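PDB 3GWZ: mitomycin biosynthesis 6-O-methyltransferase from Streptomyces lavendulae, which transfers the methyl group of S-adenosyl-L-methionine to the quinone hydroxyl of 6-demethylmitomycins A and B, giving mitomycins A and B. Local coordinates for residues Asp270-Lys275 against Ala294-Pro299. Residues are numbered along the deposited sequence; the frame is centred on the assembly and turned at random. Where two conformers were deposited one is given.
With SAH (S-adenosyl-L-homocysteine), chain G.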
# COMPACT_ATOMS: atom_id res chain seq x y z
N ASP A 270 15.61 33.94 -16.45
CA ASP A 270 15.47 33.65 -17.88
C ASP A 270 14.07 33.16 -18.25
O ASP A 270 13.52 33.52 -19.30
CB ASP A 270 16.50 32.61 -18.31
CG ASP A 270 17.93 33.13 -18.24
OD1 ASP A 270 18.13 34.35 -18.44
OD2 ASP A 270 18.85 32.32 -17.98
N VAL A 271 13.49 32.31 -17.42
CA VAL A 271 12.16 31.80 -17.73
C VAL A 271 11.28 31.80 -16.48
O VAL A 271 11.71 31.37 -15.40
CB VAL A 271 12.23 30.39 -18.39
CG1 VAL A 271 12.93 29.40 -17.46
CG2 VAL A 271 10.83 29.89 -18.77
N TYR A 272 10.06 32.31 -16.64
CA TYR A 272 9.08 32.26 -15.57
C TYR A 272 8.00 31.26 -15.96
O TYR A 272 7.61 31.18 -17.13
CB TYR A 272 8.46 33.65 -15.34
CG TYR A 272 9.47 34.62 -14.77
CD1 TYR A 272 9.55 34.83 -13.40
CD2 TYR A 272 10.36 35.29 -15.60
CE1 TYR A 272 10.48 35.69 -12.86
CE2 TYR A 272 11.30 36.17 -15.07
CZ TYR A 272 11.36 36.36 -13.71
OH TYR A 272 12.29 37.23 -13.17
N LEU A 273 7.52 30.49 -14.99
CA LEU A 273 6.48 29.51 -15.26
C LEU A 273 5.32 29.78 -14.32
O LEU A 273 5.52 30.13 -13.16
CB LEU A 273 7.00 28.09 -15.05
CG LEU A 273 8.11 27.59 -15.99
CD1 LEU A 273 9.45 28.14 -15.56
CD2 LEU A 273 8.15 26.08 -16.01
N ILE A 274 4.10 29.64 -14.84
CA ILE A 274 2.90 29.85 -14.03
C ILE A 274 1.82 28.89 -14.52
O ILE A 274 1.21 29.09 -15.57
CB ILE A 274 2.45 31.33 -14.03
CG1 ILE A 274 1.32 31.58 -13.03
CG2 ILE A 274 2.05 31.80 -15.44
CD1 ILE A 274 1.13 33.07 -12.69
N LYS A 275 1.61 27.81 -13.78
CA LYS A 275 0.78 26.70 -14.24
C LYS A 275 -0.42 26.54 -13.33
O LYS A 275 -0.26 26.40 -12.12
CB LYS A 275 1.60 25.40 -14.23
CG LYS A 275 0.81 24.15 -14.59
CD LYS A 275 1.71 22.96 -14.94
CE LYS A 275 2.28 22.26 -13.70
NZ LYS A 275 1.25 21.50 -12.93
N ALA A 294 5.80 40.97 -15.64
CA ALA A 294 6.40 41.77 -16.71
C ALA A 294 7.55 42.65 -16.20
O ALA A 294 8.58 42.78 -16.86
CB ALA A 294 5.32 42.62 -17.39
N THR A 295 7.35 43.25 -15.03
CA THR A 295 8.34 44.13 -14.42
C THR A 295 9.64 43.38 -14.10
O THR A 295 10.74 43.93 -14.21
CB THR A 295 7.79 44.77 -13.14
OG1 THR A 295 6.71 45.65 -13.48
CG2 THR A 295 8.86 45.55 -12.40
N ALA A 296 9.49 42.11 -13.72
CA ALA A 296 10.63 41.30 -13.30
C ALA A 296 11.39 40.72 -14.48
O ALA A 296 12.51 40.22 -14.33
CB ALA A 296 10.16 40.17 -12.38
N MSE A 297 10.79 40.77 -15.66
CA MSE A 297 11.37 40.11 -16.82
C MSE A 297 12.46 40.94 -17.50
O MSE A 297 12.37 42.16 -17.59
CB MSE A 297 10.28 39.76 -17.84
CG MSE A 297 9.36 38.63 -17.36
SE MSE A 297 7.84 38.34 -18.52
CE MSE A 297 8.79 37.65 -20.06
N LYS A 298 13.50 40.25 -17.97
CA LYS A 298 14.49 40.87 -18.83
C LYS A 298 13.97 40.85 -20.26
O LYS A 298 13.11 40.03 -20.60
CB LYS A 298 15.82 40.10 -18.76
CG LYS A 298 16.42 40.05 -17.38
CD LYS A 298 17.73 39.26 -17.37
CE LYS A 298 17.53 37.86 -17.92
NZ LYS A 298 18.70 36.99 -17.63
N PRO A 299 14.48 41.75 -21.11
CA PRO A 299 14.02 41.79 -22.50
C PRO A 299 14.04 40.41 -23.15
O PRO A 299 13.20 40.11 -23.99
CB PRO A 299 15.03 42.72 -23.17
CG PRO A 299 15.45 43.64 -22.07
CD PRO A 299 15.46 42.81 -20.81
N SAH G . 1.37 25.44 -9.99
CA SAH G . 0.88 24.30 -9.14
CB SAH G . -0.28 24.67 -8.20
CG SAH G . -1.56 25.21 -8.88
SD SAH G . -2.87 25.48 -7.69
C SAH G . 0.47 23.16 -10.03
O SAH G . 0.33 22.03 -9.55
OXT SAH G . 0.27 23.34 -11.24
C5' SAH G . -2.68 27.23 -7.42
C4' SAH G . -1.60 27.59 -6.38
O4' SAH G . -1.51 29.01 -6.13
C3' SAH G . -1.74 26.94 -5.00
O3' SAH G . -0.64 26.04 -4.79
C2' SAH G . -1.67 28.09 -3.99
O2' SAH G . -0.85 27.81 -2.85
C1' SAH G . -1.00 29.19 -4.79
N9 SAH G . -1.34 30.56 -4.37
C8 SAH G . -2.58 31.06 -4.17
N7 SAH G . -2.52 32.37 -3.82
C5 SAH G . -1.21 32.72 -3.81
C6 SAH G . -0.44 33.95 -3.54
N6 SAH G . -1.11 35.08 -3.21
N1 SAH G . 0.92 33.89 -3.63
C2 SAH G . 1.55 32.76 -3.96
N3 SAH G . 0.91 31.60 -4.23
C4 SAH G . -0.44 31.53 -4.17
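The backbones come closest where Asp270, just before strand 271-275, lies 7.3 Å CA to CA from Lys298, just after helix 283-296; both elements belong to the beta-alpha-beta unit, completed by strand 302-308, of the class I methyltransferase (Rossmann-like) fold. Tyr272 sets CG anti to its carbonyl carbon (chi1 -68°), which sends the ring toward the last helical turn and Met297. Its CE2 packs at 3.9 Å against CG of Met297, a selenomethionine, while CZ lies 4.2 Å from Ala296 CB. The buried phenol OH is hydrogen-bonded to Pro266 O and Ala269 N in the loop leading into the strand, which should fix the ring's position; Ala296 O is a plain neighbour of this OH at 3.2 Å. At the other end of the strand, Lys275 grips the amino-acid part of S-adenosyl-L-homocysteine: its backbone O accepts from the ligand N at 2.8 Å, and its NZ, also paired with Glu190 and bonded to Ser187, donates to OXT at 2.7 Å. Across the partly exposed side, Lys298 bends at chi3 (-56°) to form a salt bridge with Asp270, whose OD2 accepts from Ala204 N, and NZ meets OD1 at 2.8 Å, nearly in line with the CG-OD1 bond.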